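Local atomic coordinates of ribose-phosphate pyrophosphokinase (Thermus thermophilus, PDB entry 5T3O), a protein that probably makes phosphoribosyl pyrophosphate (PRPP) by magnesium-dependent transfer of the pyrophosphoryl group of ATP to the 1-hydroxyl of ribose 5-phosphate. Residues L38-E43 and L69-A74; A117-V122 and F136-D141; R121-T126 and E291-I296. All blocks are in the same frame, centred on the assembly; numbering follows the deposited sequence.

Contact 1: L38-E43 and L69-A74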
# COMPACT_ATOMS: atom_id res chain seq x y z
N LEU A 38 25.38 7.24 8.56
CA LEU A 38 24.71 7.90 9.68
C LEU A 38 24.19 6.89 10.69
O LEU A 38 23.98 5.71 10.38
CB LEU A 38 23.57 8.80 9.17
CG LEU A 38 23.90 10.24 8.75
CD1 LEU A 38 25.30 10.41 8.19
CD2 LEU A 38 22.86 10.75 7.77
N PHE A 39 23.99 7.37 11.91
CA PHE A 39 23.45 6.61 13.02
C PHE A 39 22.70 7.60 13.91
O PHE A 39 23.22 8.66 14.25
CB PHE A 39 24.57 5.94 13.81
CG PHE A 39 24.12 5.23 15.05
CD1 PHE A 39 23.62 3.93 14.99
CD2 PHE A 39 24.23 5.84 16.30
CE1 PHE A 39 23.22 3.27 16.14
CE2 PHE A 39 23.82 5.17 17.46
CZ PHE A 39 23.32 3.89 17.37
N VAL A 40 21.47 7.24 14.28
CA VAL A 40 20.58 8.12 15.01
C VAL A 40 20.11 7.37 16.25
O VAL A 40 19.99 6.15 16.24
CB VAL A 40 19.41 8.55 14.10
CG1 VAL A 40 18.25 9.13 14.88
CG2 VAL A 40 19.90 9.56 13.08
N ARG A 41 19.88 8.10 17.34
CA ARG A 41 19.48 7.50 18.61
C ARG A 41 18.78 8.52 19.48
O ARG A 41 19.24 9.65 19.60
CB ARG A 41 20.70 6.95 19.35
CG ARG A 41 20.37 6.09 20.56
CD ARG A 41 21.65 5.53 21.16
NE ARG A 41 21.38 4.57 22.23
CZ ARG A 41 21.17 4.89 23.52
NH1 ARG A 41 21.19 6.15 23.95
NH2 ARG A 41 20.93 3.91 24.40
N TYR A 42 17.67 8.10 20.08
CA TYR A 42 16.97 8.91 21.06
C TYR A 42 17.38 8.42 22.44
O TYR A 42 17.35 7.22 22.71
CB TYR A 42 15.45 8.80 20.89
CG TYR A 42 14.92 9.41 19.62
CD1 TYR A 42 14.66 10.77 19.54
CD2 TYR A 42 14.65 8.62 18.50
CE1 TYR A 42 14.17 11.34 18.38
CE2 TYR A 42 14.14 9.19 17.34
CZ TYR A 42 13.91 10.54 17.28
OH TYR A 42 13.42 11.12 16.13
N GLU A 43 17.77 9.35 23.30
CA GLU A 43 18.32 9.01 24.62
C GLU A 43 17.19 8.74 25.63
O GLU A 43 17.32 7.85 26.48
CB GLU A 43 19.25 10.13 25.13
CG GLU A 43 20.19 10.77 24.10
CD GLU A 43 21.23 9.83 23.50
OE1 GLU A 43 20.92 8.66 23.19
OE2 GLU A 43 22.37 10.29 23.31
N LEU A 69 14.93 11.50 7.74
CA LEU A 69 14.29 10.22 7.42
C LEU A 69 14.53 9.19 8.52
O LEU A 69 13.58 8.56 8.98
CB LEU A 69 14.73 9.69 6.05
CG LEU A 69 14.27 10.50 4.84
CD1 LEU A 69 14.93 9.99 3.57
CD2 LEU A 69 12.75 10.52 4.67
N MET A 70 15.78 9.09 8.99
CA MET A 70 16.13 8.15 10.06
C MET A 70 15.48 8.48 11.41
O MET A 70 15.05 7.57 12.14
CB MET A 70 17.66 8.04 10.23
CG MET A 70 18.37 7.31 9.10
SD MET A 70 20.17 7.38 9.24
CE MET A 70 20.47 6.39 10.68
N MET A 71 15.44 9.77 11.75
CA MET A 71 14.83 10.21 13.01
C MET A 71 13.33 9.97 13.04
O MET A 71 12.80 9.57 14.07
CB MET A 71 15.16 11.69 13.29
CG MET A 71 16.57 11.90 13.83
SD MET A 71 16.98 13.60 14.25
CE MET A 71 16.19 13.69 15.85
N VAL A 72 12.65 10.21 11.93
CA VAL A 72 11.23 9.90 11.78
C VAL A 72 11.00 8.39 11.92
O VAL A 72 10.12 7.96 12.66
CB VAL A 72 10.66 10.43 10.45
CG1 VAL A 72 9.27 9.86 10.15
CG2 VAL A 72 10.60 11.95 10.47
N ASP A 73 11.81 7.59 11.22
CA ASP A 73 11.74 6.12 11.30
C ASP A 73 12.01 5.59 12.70
O ASP A 73 11.31 4.70 13.18
CB ASP A 73 12.72 5.49 10.29
CG ASP A 73 12.65 3.97 10.26
OD1 ASP A 73 11.59 3.44 9.89
OD2 ASP A 73 13.65 3.30 10.62
N ALA A 74 13.04 6.13 13.35
CA ALA A 74 13.39 5.73 14.71
C ALA A 74 12.31 6.15 15.74
O ALA A 74 12.08 5.43 16.71
CB ALA A 74 14.74 6.31 15.09
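Met70 meets the start of strand 38-42 with its thioether end. The chain runs extended as far as SD, which rests against Leu38 CB at 3.7 Å, and then bends at its last torsion (chi3 68°). That bend carries the CE methyl to the strand backbone, 3.6 Å from Leu38 O and also close to Phe39 CA and Val40 N. Nearer the helix, Met70 CB sits 3.9 Å from Val40 CG2, the two side chains lying aslant.

At Met71 the other branch of the same valine takes over: Val40 CG1 comes to 3.4 Å from Met71 CG, tighter than ordinary carbon contact, with the side chains roughly perpendicular. Val40 thus spreads its two methyls over successive helix residues. The strand is one half of the antiparallel pair 28-32/38-42, and the helix, 61-77, belongs to the N-terminal PRTase-like region. The connection between the strands carries Phe33, Asn35 and Asn37, which contact ADP in structures of this protein, though none is bound to them in this chain. The pair abuts a second subunit, whose Tyr92 bonds to Leu38 N and whose Arg102 bonds to Tyr42 O. Inward, the helix uses Met71 and Val72 against Ile53 of strand 50-54.

Met71 has a polar role as well. Tyr42 OH donates to its carbonyl O at 2.7 Å, arriving from the side (C=O...O angle 111°) and well above the carbonyl plane, while O itself lies near the plane of the ring, at its edge. The Met71 chain also bends at its end, placing CE 4.0 Å from Tyr42 CE1.

One turn on from Met70, the Ala74 methyl approaches the Tyr42 edge at 3.7 Å from CE2. The ring also makes an edge-to-face contact with Phe5.

Contact 2: A117-V122 and F136-D141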
# COMPACT_ATOMS: atom_id res chain seq x y z
N ALA A 117 9.15 6.58 5.49
CA ALA A 117 9.90 6.70 6.76
C ALA A 117 9.00 6.74 8.01
O ALA A 117 9.43 6.31 9.08
CB ALA A 117 10.80 7.93 6.73
N GLY A 118 7.79 7.27 7.86
CA GLY A 118 6.75 7.23 8.90
C GLY A 118 6.19 8.56 9.37
O GLY A 118 5.50 8.60 10.40
N ALA A 119 6.45 9.66 8.65
CA ALA A 119 5.94 10.98 9.03
C ALA A 119 4.43 10.99 8.93
O ALA A 119 3.90 10.58 7.91
CB ALA A 119 6.52 12.06 8.14
N ASP A 120 3.74 11.45 9.98
CA ASP A 120 2.28 11.61 9.98
C ASP A 120 1.85 12.98 9.48
O ASP A 120 0.74 13.13 8.98
CB ASP A 120 1.71 11.39 11.38
CG ASP A 120 2.02 10.03 11.92
OD1 ASP A 120 1.74 9.03 11.22
OD2 ASP A 120 2.55 9.93 13.04
N ARG A 121 2.71 13.99 9.63
CA ARG A 121 2.44 15.32 9.10
C ARG A 121 3.72 16.14 8.90
O ARG A 121 4.80 15.79 9.40
CB ARG A 121 1.45 16.10 10.00
CG ARG A 121 1.70 15.96 11.49
CD ARG A 121 0.91 16.96 12.35
NE ARG A 121 -0.53 16.87 12.13
CZ ARG A 121 -1.27 17.68 11.37
NH1 ARG A 121 -0.78 18.73 10.73
NH2 ARG A 121 -2.56 17.41 11.26
N VAL A 122 3.57 17.22 8.15
CA VAL A 122 4.63 18.15 7.88
C VAL A 122 4.20 19.53 8.38
O VAL A 122 3.04 19.93 8.21
CB VAL A 122 4.97 18.19 6.37
CG1 VAL A 122 5.99 19.27 6.05
CG2 VAL A 122 5.47 16.82 5.92
N PHE A 136 2.11 15.87 -1.06
CA PHE A 136 1.94 15.12 0.18
C PHE A 136 0.52 14.55 0.29
O PHE A 136 -0.44 15.27 0.10
CB PHE A 136 2.25 16.01 1.38
CG PHE A 136 3.69 16.40 1.48
CD1 PHE A 136 4.21 17.42 0.70
CD2 PHE A 136 4.55 15.72 2.33
CE1 PHE A 136 5.55 17.77 0.78
CE2 PHE A 136 5.89 16.07 2.42
CZ PHE A 136 6.39 17.10 1.65
N LYS A 137 0.41 13.24 0.54
CA LYS A 137 -0.82 12.61 1.07
C LYS A 137 -1.09 13.03 2.52
O LYS A 137 -2.20 13.35 2.86
CB LYS A 137 -0.72 11.07 0.98
CG LYS A 137 -1.95 10.28 1.47
CD LYS A 137 -3.29 10.82 0.97
CE LYS A 137 -3.36 10.93 -0.54
NZ LYS A 137 -4.44 11.84 -1.00
N ILE A 138 -0.06 13.00 3.36
CA ILE A 138 -0.18 13.46 4.75
C ILE A 138 -0.48 14.96 4.86
O ILE A 138 -0.18 15.72 3.93
CB ILE A 138 1.05 13.11 5.62
CG1 ILE A 138 2.34 13.80 5.11
CG2 ILE A 138 1.15 11.59 5.76
CD1 ILE A 138 3.59 13.50 5.90
N PRO A 139 -1.08 15.38 5.99
CA PRO A 139 -1.36 16.81 6.19
C PRO A 139 -0.09 17.65 6.28
O PRO A 139 0.84 17.26 7.00
CB PRO A 139 -2.10 16.85 7.55
CG PRO A 139 -2.61 15.48 7.75
CD PRO A 139 -1.66 14.55 7.07
N VAL A 140 -0.05 18.76 5.55
CA VAL A 140 1.01 19.75 5.73
C VAL A 140 0.41 21.09 6.19
O VAL A 140 -0.49 21.65 5.56
CB VAL A 140 1.98 19.89 4.50
CG1 VAL A 140 1.83 18.72 3.54
CG2 VAL A 140 1.85 21.20 3.75
N ASP A 141 0.89 21.57 7.34
CA ASP A 141 0.58 22.91 7.81
C ASP A 141 1.63 23.85 7.21
O ASP A 141 2.83 23.64 7.37
CB ASP A 141 0.55 22.93 9.34
CG ASP A 141 -0.69 22.23 9.91
OD1 ASP A 141 -1.79 22.41 9.33
OD2 ASP A 141 -0.57 21.48 10.91
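Arg121 holds CG in the crowded position between its own backbone N and carbonyl carbon (chi1 43°) and bends again at chi3, which folds the guanidinium back over Pro139 and on to Asp141. Pro139 CB lies under one face, 3.8 Å from Arg121 NH2, and Arg121 NH1 makes a 2.8 Å salt bridge to Asp141 OD2, with guanidinium and carboxylate planes only 17° apart. Both groups are shared with a neighbouring subunit: its Ser79 bonds to Arg121 NH2, and its Arg47 pairs with Asp141 OD1.

Beside this salt bridge the backbones join. Val122 N donates to Pro139 O at 3.0 Å, nearly straight, and Asp141 N returns a bond of 2.8 Å to Val122 O. Val122 thus bonds to both neighbours of Val140, as in a parallel bridge, and the CB atoms of the two valines are 3.9 Å apart on one face of the sheet.

On that same side Val122 CG2 touches both Phe136 CE2, 3.6 Å away, and Ile138 CD1, which come to it from directions about at right angles. Ile138 CD1 also touches Ala119 CB at 4.0 Å.

The bridge adds strand 140-143, the edge strand within this chain, to the five-stranded parallel sheet, and a sulfate about 5 Å from the Asp141 side chain is consistent with the regulatory anion site between subunits in class I PRPP synthetases.

Contact 3: R121-T126 and E291-I296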
# COMPACT_ATOMS: atom_id res chain seq x y z
N ARG A 121 2.71 13.99 9.63
CA ARG A 121 2.44 15.32 9.10
C ARG A 121 3.72 16.14 8.90
O ARG A 121 4.80 15.79 9.40
CB ARG A 121 1.45 16.10 10.00
CG ARG A 121 1.70 15.96 11.49
CD ARG A 121 0.91 16.96 12.35
NE ARG A 121 -0.53 16.87 12.13
CZ ARG A 121 -1.27 17.68 11.37
NH1 ARG A 121 -0.78 18.73 10.73
NH2 ARG A 121 -2.56 17.41 11.26
N VAL A 122 3.57 17.22 8.15
CA VAL A 122 4.63 18.15 7.88
C VAL A 122 4.20 19.53 8.38
O VAL A 122 3.04 19.93 8.21
CB VAL A 122 4.97 18.19 6.37
CG1 VAL A 122 5.99 19.27 6.05
CG2 VAL A 122 5.47 16.82 5.92
N LEU A 123 5.15 20.24 9.00
CA LEU A 123 5.01 21.66 9.34
C LEU A 123 6.14 22.41 8.62
O LEU A 123 7.32 22.17 8.89
CB LEU A 123 5.13 21.84 10.85
CG LEU A 123 4.44 23.03 11.54
CD1 LEU A 123 5.23 23.40 12.79
CD2 LEU A 123 4.23 24.25 10.66
N THR A 124 5.78 23.33 7.73
CA THR A 124 6.77 24.04 6.91
C THR A 124 6.38 25.51 6.68
O THR A 124 5.24 25.90 6.91
CB THR A 124 6.97 23.30 5.57
OG1 THR A 124 8.12 23.82 4.89
CG2 THR A 124 5.74 23.40 4.66
N MET A 125 7.35 26.31 6.23
CA MET A 125 7.12 27.74 5.95
C MET A 125 7.51 28.09 4.52
O MET A 125 8.57 27.68 4.05
CB MET A 125 7.92 28.60 6.93
CG MET A 125 7.66 30.10 6.80
SD MET A 125 8.47 31.02 8.11
CE MET A 125 7.34 30.75 9.47
N THR A 126 6.63 28.82 3.83
CA THR A 126 6.89 29.38 2.49
C THR A 126 7.53 28.40 1.50
O THR A 126 8.74 28.44 1.24
CB THR A 126 7.74 30.69 2.57
OG1 THR A 126 7.21 31.56 3.59
CG2 THR A 126 7.72 31.43 1.24
N GLU A 291 4.23 28.44 18.25
CA GLU A 291 2.78 28.65 18.34
C GLU A 291 2.00 27.67 17.45
O GLU A 291 0.95 27.17 17.84
CB GLU A 291 2.43 30.11 17.98
CG GLU A 291 0.96 30.50 18.10
CD GLU A 291 0.37 30.28 19.49
OE1 GLU A 291 1.12 30.34 20.49
OE2 GLU A 291 -0.85 30.03 19.58
N ALA A 292 2.51 27.42 16.24
CA ALA A 292 1.92 26.43 15.34
C ALA A 292 1.99 25.03 15.94
O ALA A 292 1.00 24.30 15.92
CB ALA A 292 2.62 26.46 13.99
N ILE A 293 3.14 24.67 16.51
CA ILE A 293 3.34 23.38 17.16
C ILE A 293 2.44 23.21 18.39
O ILE A 293 1.86 22.13 18.58
CB ILE A 293 4.84 23.15 17.52
CG1 ILE A 293 5.64 22.91 16.23
CG2 ILE A 293 5.03 21.96 18.46
CD1 ILE A 293 7.14 23.08 16.37
N TRP A 294 2.33 24.25 19.22
CA TRP A 294 1.42 24.23 20.38
C TRP A 294 -0.02 23.97 19.92
O TRP A 294 -0.69 23.09 20.46
CB TRP A 294 1.53 25.54 21.18
CG TRP A 294 0.77 25.55 22.49
CD1 TRP A 294 -0.24 26.41 22.84
CD2 TRP A 294 0.97 24.68 23.61
NE1 TRP A 294 -0.68 26.12 24.11
CE2 TRP A 294 0.04 25.07 24.61
CE3 TRP A 294 1.84 23.61 23.87
CZ2 TRP A 294 -0.05 24.41 25.85
CZ3 TRP A 294 1.75 22.95 25.11
CH2 TRP A 294 0.81 23.36 26.09
N ARG A 295 -0.46 24.69 18.89
CA ARG A 295 -1.80 24.49 18.30
C ARG A 295 -2.01 23.08 17.71
O ARG A 295 -3.08 22.48 17.89
CB ARG A 295 -2.08 25.53 17.21
CG ARG A 295 -2.32 26.95 17.72
CD ARG A 295 -2.37 27.93 16.55
NE ARG A 295 -2.34 29.35 16.95
CZ ARG A 295 -3.40 30.07 17.33
NH1 ARG A 295 -4.63 29.56 17.38
NH2 ARG A 295 -3.21 31.35 17.66
N ILE A 296 -1.01 22.56 17.00
CA ILE A 296 -1.09 21.20 16.44
C ILE A 296 -1.24 20.17 17.56
O ILE A 296 -2.08 19.30 17.46
CB ILE A 296 0.13 20.85 15.54
CG1 ILE A 296 0.11 21.72 14.28
CG2 ILE A 296 0.10 19.39 15.11
CD1 ILE A 296 1.49 21.96 13.70
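Leu123 pushes its CD1 methyl into the helix 286-298, coming to 3.5 Å from Ile293 CG1, a tight fit for two carbons. Leucine and isoleucine cross at about a right angle, so the meeting is a small patch and not a long overlap. This is the alpha/beta layer packing of the PRTase-like fold: a helix laid over the face of the parallel sheet. The axis of its 291-296 segment is 10.4 Å from that of strand 121-125 and runs nearly antiparallel to it, at 156°. The helix follows strand 280-283 of the other, mixed sheet, so a chain end that has been through the second sheet returns to cover the first.

Leu123 puts CG anti to its own N (chi1 -153°), which directs the branched end at three helix residues. Besides Ile293, Leu123 CD1 faces Ala292 CB at 4.2 Å. Leu123 CG takes Ile296 CD1 at 3.8 Å. Ala292 and Ile296 are one turn apart, and the leucine tip touches both. Phe289 of the same helix, Thr84 of strand 82-87 and Leu143 of strand 140-143 also pack on Leu123; strand and helix segments share no hydrogen bond.

At the other end of the contact Ile296 meets Arg121, whose NH2 bonds to Ser79 of a neighbouring subunit. The two side chains slide past each other in opposite directions. Ile296 CG2 lies 3.8 Å from Arg121 CD and covers the guanidinium face opposite to the one that Pro139 CB covers, so the flat group is sandwiched between two aliphatic carbons.

Contacts 2 and 3 are built on the parallel sheet; contact 1 reaches it only through helix 61-77. Contact 1 closes first along the chain; contacts 2 and 3 follow, sharing Arg121 and Val122 of strand 121-125. Contact 2 joins that strand to its sheet neighbour 140-143, and contact 3, its centre about 11 Å away, lays the much later helix 286-298 along it. Contacts 1 and 2 are about 17 Å apart between centres but touch where Val72 CG1 packs on Ala119 N; contacts 1 and 3 do not meet. Contact 1 faces one neighbouring subunit; contacts 2 and 3 share a different neighbour, and contact 2 also reaches others, tying this sheet into the hexamer.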